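Local coordinates for nitrate regulatory protein (Klebsiella oxytoca, PDB 4AKK) that senses nitrate and nitrite and, in response, binds the nasF operon leader RNA to prevent transcription termination and switch on nasFEDCBA expression, at residues R220-D228 with E386-A396. Numbering follows the deposited sequence.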
ATOM      1  N   ARG A 220       5.958 -20.320 -19.466  1.00 31.13           N
ATOM      2  CA  ARG A 220       5.445 -19.154 -20.153  1.00 35.89           C
ATOM      3  C   ARG A 220       4.711 -18.162 -19.224  1.00 36.17           C
ATOM      4  O   ARG A 220       4.848 -16.940 -19.370  1.00 27.50           O
ATOM      5  CB  ARG A 220       4.550 -19.574 -21.327  1.00 35.53           C
ATOM      6  CG  ARG A 220       3.867 -18.378 -21.998  1.00 35.61           C
ATOM      7  CD  ARG A 220       3.061 -18.784 -23.222  1.00 34.30           C
ATOM      8  NE  ARG A 220       1.809 -19.433 -22.867  1.00 40.93           N
ATOM      9  CZ  ARG A 220       0.874 -19.781 -23.748  1.00 46.12           C
ATOM     10  NH1 ARG A 220       1.061 -19.552 -25.041  1.00 38.45           N
ATOM     11  NH2 ARG A 220      -0.245 -20.367 -23.336  1.00 43.94           N
ATOM     12  N   GLN A 221       3.917 -18.669 -18.280  1.00 34.63           N
ATOM     13  CA  GLN A 221       3.207 -17.757 -17.375  1.00 33.15           C
ATOM     14  C   GLN A 221       4.219 -17.050 -16.462  1.00 30.78           C
ATOM     15  O   GLN A 221       4.149 -15.839 -16.268  1.00 34.59           O
ATOM     16  CB  GLN A 221       2.116 -18.485 -16.564  1.00 33.08           C
ATOM     17  CG  GLN A 221       1.173 -17.545 -15.796  1.00 32.34           C
ATOM     18  CD  GLN A 221       0.327 -16.647 -16.698  1.00 34.98           C
ATOM     19  OE1 GLN A 221      -0.427 -17.124 -17.550  1.00 34.53           O
ATOM     20  NE2 GLN A 221       0.446 -15.337 -16.504  1.00 34.66           N
ATOM     21  N   GLN A 222       5.179 -17.807 -15.936  1.00 32.12           N
ATOM     22  CA  GLN A 222       6.220 -17.235 -15.094  1.00 36.38           C
ATOM     23  C   GLN A 222       7.021 -16.172 -15.854  1.00 38.59           C
ATOM     24  O   GLN A 222       7.410 -15.149 -15.291  1.00 35.28           O
ATOM     25  CB  GLN A 222       7.164 -18.328 -14.598  1.00 33.70           C
ATOM     26  CG  GLN A 222       6.510 -19.365 -13.684  1.00 37.24           C
ATOM     27  CD  GLN A 222       7.504 -20.427 -13.231  1.00 46.86           C
ATOM     28  OE1 GLN A 222       8.703 -20.308 -13.472  1.00 43.38           O
ATOM     29  NE2 GLN A 222       7.011 -21.473 -12.578  1.00 48.50           N
ATOM     30  N   LEU A 223       7.267 -16.416 -17.134  1.00 30.42           N
ATOM     31  CA  LEU A 223       8.042 -15.470 -17.926  1.00 36.53           C
ATOM     32  C   LEU A 223       7.235 -14.195 -18.092  1.00 31.92           C
ATOM     33  O   LEU A 223       7.694 -13.097 -17.784  1.00 30.14           O
ATOM     34  CB  LEU A 223       8.404 -16.065 -19.291  1.00 30.99           C
ATOM     35  CG  LEU A 223       9.068 -15.109 -20.285  1.00 36.25           C
ATOM     36  CD1 LEU A 223      10.431 -14.636 -19.748  1.00 30.39           C
ATOM     37  CD2 LEU A 223       9.232 -15.812 -21.629  1.00 37.73           C
ATOM     38  N   VAL A 224       6.015 -14.353 -18.585  1.00 31.56           N
ATOM     39  CA  VAL A 224       5.100 -13.246 -18.717  1.00 33.21           C
ATOM     40  C   VAL A 224       4.995 -12.445 -17.415  1.00 34.35           C
ATOM     41  O   VAL A 224       4.949 -11.217 -17.440  1.00 35.39           O
ATOM     42  CB  VAL A 224       3.701 -13.763 -19.117  1.00 38.18           C
ATOM     43  CG1 VAL A 224       2.640 -12.691 -18.901  1.00 32.85           C
ATOM     44  CG2 VAL A 224       3.719 -14.248 -20.566  1.00 41.04           C
ATOM     45  N   ASP A 225       4.938 -13.145 -16.285  1.00 33.86           N
ATOM     46  CA  ASP A 225       4.751 -12.476 -14.998  1.00 39.72           C
ATOM     47  C   ASP A 225       5.981 -11.628 -14.649  1.00 35.33           C
ATOM     48  O   ASP A 225       5.863 -10.567 -14.049  1.00 35.53           O
ATOM     49  CB  ASP A 225       4.482 -13.487 -13.869  1.00 36.34           C
ATOM     50  CG  ASP A 225       3.156 -14.247 -14.031  1.00 44.21           C
ATOM     51  OD1 ASP A 225       2.212 -13.742 -14.691  1.00 37.98           O
ATOM     52  OD2 ASP A 225       3.078 -15.373 -13.477  1.00 45.12           O
ATOM     53  N   ARG A 226       7.159 -12.112 -15.017  1.00 32.97           N
ATOM     54  CA  ARG A 226       8.397 -11.375 -14.772  1.00 33.91           C
ATOM     55  C   ARG A 226       8.438 -10.139 -15.647  1.00 31.25           C
ATOM     56  O   ARG A 226       8.898  -9.078 -15.223  1.00 32.60           O
ATOM     57  CB  ARG A 226       9.622 -12.251 -15.052  1.00 32.86           C
ATOM     58  CG  ARG A 226       9.730 -13.488 -14.173  1.00 34.11           C
ATOM     59  CD  ARG A 226       9.330 -13.163 -12.757  1.00 37.06           C
ATOM     60  NE  ARG A 226       9.491 -14.272 -11.823  1.00 37.30           N
ATOM     61  CZ  ARG A 226       8.605 -15.250 -11.650  1.00 43.44           C
ATOM     62  NH1 ARG A 226       7.497 -15.300 -12.385  1.00 35.83           N
ATOM     63  NH2 ARG A 226       8.843 -16.197 -10.755  1.00 45.19           N
ATOM     64  N   ILE A 227       7.922 -10.262 -16.862  1.00 31.41           N
ATOM     65  CA  ILE A 227       7.928  -9.126 -17.786  1.00 36.32           C
ATOM     66  C   ILE A 227       6.923  -8.039 -17.377  1.00 35.94           C
ATOM     67  O   ILE A 227       7.264  -6.863 -17.317  1.00 31.65           O
ATOM     68  CB  ILE A 227       7.688  -9.565 -19.246  1.00 31.08           C
ATOM     69  CG1 ILE A 227       8.860 -10.430 -19.722  1.00 34.29           C
ATOM     70  CG2 ILE A 227       7.488  -8.335 -20.151  1.00 28.95           C
ATOM     71  CD1 ILE A 227       8.500 -11.422 -20.842  1.00 31.57           C
ATOM     72  N   ASP A 228       5.691  -8.435 -17.090  1.00 36.23           N
ATOM     73  CA  ASP A 228       4.680  -7.481 -16.630  1.00 34.51           C
ATOM     74  C   ASP A 228       5.070  -6.838 -15.304  1.00 31.28           C
ATOM     75  O   ASP A 228       4.778  -5.679 -15.071  1.00 38.14           O
ATOM     76  CB  ASP A 228       3.327  -8.171 -16.478  1.00 37.69           C
ATOM     77  CG  ASP A 228       2.752  -8.626 -17.807  1.00 44.94           C
ATOM     78  OD1 ASP A 228       3.154  -8.067 -18.857  1.00 53.08           O
ATOM     79  OD2 ASP A 228       1.893  -9.536 -17.789  1.00 48.42           O
ATOM     80  N   GLU A 386      -6.603 -21.012 -25.867  1.00 44.63           N
ATOM     81  CA  GLU A 386      -5.336 -20.333 -26.116  1.00 42.09           C
ATOM     82  C   GLU A 386      -5.601 -18.904 -26.579  1.00 44.63           C
ATOM     83  O   GLU A 386      -4.956 -17.964 -26.119  1.00 42.23           O
ATOM     84  CB  GLU A 386      -4.491 -21.100 -27.144  1.00 40.43           C
ATOM     85  CG  GLU A 386      -3.235 -20.348 -27.609  1.00 44.82           C
ATOM     86  CD  GLU A 386      -2.161 -20.275 -26.531  1.00 45.08           C
ATOM     87  OE1 GLU A 386      -2.392 -20.804 -25.422  1.00 45.90           O
ATOM     88  OE2 GLU A 386      -1.084 -19.696 -26.794  1.00 49.49           O
ATOM     89  N   GLN A 387      -6.573 -18.745 -27.471  1.00 46.55           N
ATOM     90  CA  GLN A 387      -6.974 -17.429 -27.950  1.00 43.04           C
ATOM     91  C   GLN A 387      -7.367 -16.523 -26.782  1.00 42.87           C
ATOM     92  O   GLN A 387      -7.011 -15.343 -26.739  1.00 44.93           O
ATOM     93  CB  GLN A 387      -8.151 -17.569 -28.918  1.00 49.01           C
ATOM     94  CG  GLN A 387      -8.673 -16.254 -29.496  1.00 55.56           C
ATOM     95  CD  GLN A 387      -9.877 -16.463 -30.409  1.00 64.46           C
ATOM     96  OE1 GLN A 387     -10.446 -17.559 -30.467  1.00 64.53           O
ATOM     97  NE2 GLN A 387     -10.269 -15.413 -31.127  1.00 59.05           N
ATOM     98  N   ALA A 388      -8.120 -17.091 -25.848  1.00 45.03           N
ATOM     99  CA  ALA A 388      -8.543 -16.400 -24.637  1.00 47.00           C
ATOM    100  C   ALA A 388      -7.343 -15.882 -23.845  1.00 41.55           C
ATOM    101  O   ALA A 388      -7.306 -14.721 -23.428  1.00 42.37           O
ATOM    102  CB  ALA A 388      -9.382 -17.340 -23.773  1.00 42.43           C
ATOM    103  N   TRP A 389      -6.362 -16.755 -23.643  1.00 39.83           N
ATOM    104  CA  TRP A 389      -5.165 -16.396 -22.899  1.00 41.37           C
ATOM    105  C   TRP A 389      -4.409 -15.289 -23.625  1.00 38.62           C
ATOM    106  O   TRP A 389      -3.974 -14.314 -23.010  1.00 39.55           O
ATOM    107  CB  TRP A 389      -4.270 -17.621 -22.682  1.00 38.79           C
ATOM    108  CG  TRP A 389      -3.097 -17.342 -21.789  1.00 38.32           C
ATOM    109  CD1 TRP A 389      -3.059 -17.442 -20.422  1.00 37.73           C
ATOM    110  CD2 TRP A 389      -1.794 -16.910 -22.196  1.00 31.95           C
ATOM    111  NE1 TRP A 389      -1.811 -17.091 -19.954  1.00 36.77           N
ATOM    112  CE2 TRP A 389      -1.014 -16.764 -21.023  1.00 36.94           C
ATOM    113  CE3 TRP A 389      -1.208 -16.626 -23.441  1.00 36.53           C
ATOM    114  CZ2 TRP A 389       0.325 -16.351 -21.059  1.00 37.73           C
ATOM    115  CZ3 TRP A 389       0.125 -16.222 -23.477  1.00 36.39           C
ATOM    116  CH2 TRP A 389       0.876 -16.088 -22.293  1.00 36.06           C
ATOM    117  N   GLN A 390      -4.274 -15.424 -24.938  1.00 42.91           N
ATOM    118  CA  GLN A 390      -3.564 -14.419 -25.719  1.00 41.03           C
ATOM    119  C   GLN A 390      -4.252 -13.066 -25.610  1.00 42.15           C
ATOM    120  O   GLN A 390      -3.588 -12.039 -25.488  1.00 43.83           O
ATOM    121  CB  GLN A 390      -3.438 -14.849 -27.182  1.00 43.61           C
ATOM    122  CG  GLN A 390      -2.526 -16.052 -27.399  1.00 43.50           C
ATOM    123  CD  GLN A 390      -1.036 -15.733 -27.224  1.00 43.22           C
ATOM    124  OE1 GLN A 390      -0.684 -14.452 -27.284  1.00 51.05           O
ATOM    125  NE2 GLN A 390      -0.216 -16.638 -27.040  1.00 47.67           N
ATOM    126  N   ALA A 391      -5.585 -13.065 -25.636  1.00 44.87           N
ATOM    127  CA  ALA A 391      -6.349 -11.818 -25.515  1.00 38.71           C
ATOM    128  C   ALA A 391      -6.037 -11.090 -24.205  1.00 41.31           C
ATOM    129  O   ALA A 391      -5.822  -9.881 -24.190  1.00 41.15           O
ATOM    130  CB  ALA A 391      -7.834 -12.094 -25.624  1.00 37.03           C
ATOM    131  N   LEU A 392      -6.010 -11.840 -23.110  1.00 42.48           N
ATOM    132  CA  LEU A 392      -5.708 -11.282 -21.796  1.00 40.84           C
ATOM    133  C   LEU A 392      -4.285 -10.699 -21.737  1.00 37.64           C
ATOM    134  O   LEU A 392      -4.077  -9.592 -21.234  1.00 38.45           O
ATOM    135  CB  LEU A 392      -5.912 -12.363 -20.719  1.00 36.30           C
ATOM    136  CG  LEU A 392      -7.359 -12.869 -20.560  1.00 36.31           C
ATOM    137  CD1 LEU A 392      -7.449 -14.116 -19.688  1.00 34.24           C
ATOM    138  CD2 LEU A 392      -8.271 -11.793 -20.004  1.00 32.58           C
ATOM    139  N   ARG A 393      -3.314 -11.453 -22.250  1.00 35.80           N
ATOM    140  CA  ARG A 393      -1.918 -11.004 -22.306  1.00 40.51           C
ATOM    141  C   ARG A 393      -1.797  -9.747 -23.154  1.00 43.46           C
ATOM    142  O   ARG A 393      -1.070  -8.806 -22.804  1.00 41.97           O
ATOM    143  CB  ARG A 393      -1.002 -12.128 -22.827  1.00 38.41           C
ATOM    144  CG  ARG A 393       0.308 -11.681 -23.522  1.00 50.29           C
ATOM    145  CD  ARG A 393       1.370 -11.130 -22.558  1.00 54.43           C
ATOM    146  NE  ARG A 393       2.656 -10.876 -23.219  1.00 45.81           N
ATOM    147  CZ  ARG A 393       3.747 -10.405 -22.616  1.00 54.70           C
ATOM    148  NH1 ARG A 393       3.721 -10.111 -21.326  1.00 43.59           N
ATOM    149  NH2 ARG A 393       4.876 -10.226 -23.307  1.00 55.81           N
ATOM    150  N   LYS A 394      -2.541  -9.717 -24.254  1.00 40.77           N
ATOM    151  CA  LYS A 394      -2.544  -8.550 -25.122  1.00 44.75           C
ATOM    152  C   LYS A 394      -3.063  -7.328 -24.381  1.00 44.63           C
ATOM    153  O   LYS A 394      -2.428  -6.277 -24.404  1.00 41.12           O
ATOM    154  CB  LYS A 394      -3.377  -8.798 -26.382  1.00 47.41           C
ATOM    155  CG  LYS A 394      -3.398  -7.606 -27.337  1.00 56.48           C
ATOM    156  CD  LYS A 394      -4.162  -7.919 -28.619  1.00 62.22           C
ATOM    157  CE  LYS A 394      -5.472  -8.652 -28.327  1.00 63.83           C
ATOM    158  NZ  LYS A 394      -6.401  -7.879 -27.444  1.00 65.65           N
ATOM    159  N   MET A 395      -4.215  -7.460 -23.723  1.00 43.05           N
ATOM    160  CA  MET A 395      -4.781  -6.329 -22.980  1.00 40.61           C
ATOM    161  C   MET A 395      -3.816  -5.838 -21.898  1.00 36.61           C
ATOM    162  O   MET A 395      -3.766  -4.653 -21.602  1.00 37.60           O
ATOM    163  CB  MET A 395      -6.146  -6.678 -22.372  1.00 40.47           C
ATOM    164  CG  MET A 395      -7.350  -6.291 -23.238  1.00 49.27           C
ATOM    165  SD  MET A 395      -8.946  -6.858 -22.573  1.00 49.24           S
ATOM    166  CE  MET A 395      -8.821  -8.585 -22.989  1.00 33.42           C
ATOM    167  N   ALA A 396      -3.037  -6.758 -21.332  1.00 36.50           N
ATOM    168  CA  ALA A 396      -2.116  -6.429 -20.248  1.00 35.64           C
ATOM    169  C   ALA A 396      -0.945  -5.582 -20.737  1.00 40.05           C
ATOM    170  O   ALA A 396      -0.526  -4.669 -20.045  1.00 34.69           O
ATOM    171  CB  ALA A 396      -1.608  -7.695 -19.581  1.00 32.13           C
TER
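Arg-220 lays its guanidinium flat on the indole of Trp-389: the planes differ by 9°, and CZ lies 3.9 Å from the centroid of the six-membered ring, a cation-pi stack over the face. At its edge the Arg-220 guanidinium grips Glu-386 end-on, NH1 to OE2 at 2.8 Å and NH2 to OE1 at 3.0 Å. Both oxygens use syn lone pairs and the two groups are nearly coplanar, as expected of a bidentate salt bridge. Glu-386 OE2 also accepts a hydrogen bond from Gln-390 NE2, met from above the carboxylate plane, and that amide nitrogen, like Arg-220 NH1, bonds to the carbonyl of Cys-267. Next, Gln-221 bends at chi2 (64°), which brings OE1 into a hydrogen bond from Trp-389 NE1, 2.8 Å, in the ring plane; its NE2 is held by Asp-225 OD1, fixing the amide's rotation. The indole is thus fixed at face and edge. Val-224 divides its methyls, CG2 against Trp-389 CH2 at the ring edge (3.8 Å) and CG1 against Arg-393 NH1 (3.7 Å). Asp-228 OD1 completes the series with a looser salt bridge to Arg-393 NH1, 3.3 Å. The helical segments run almost parallel (14°) with axes 12.0 Å apart, so long side chains span the gap, joining the NIT nitrate-sensing region to the ANTAR RNA-binding region. Met-403 of helix 403-412 packs on Gln-221, Val-224 and Trp-389, while helices 180-212 and 257-267 pack against helix 217-240.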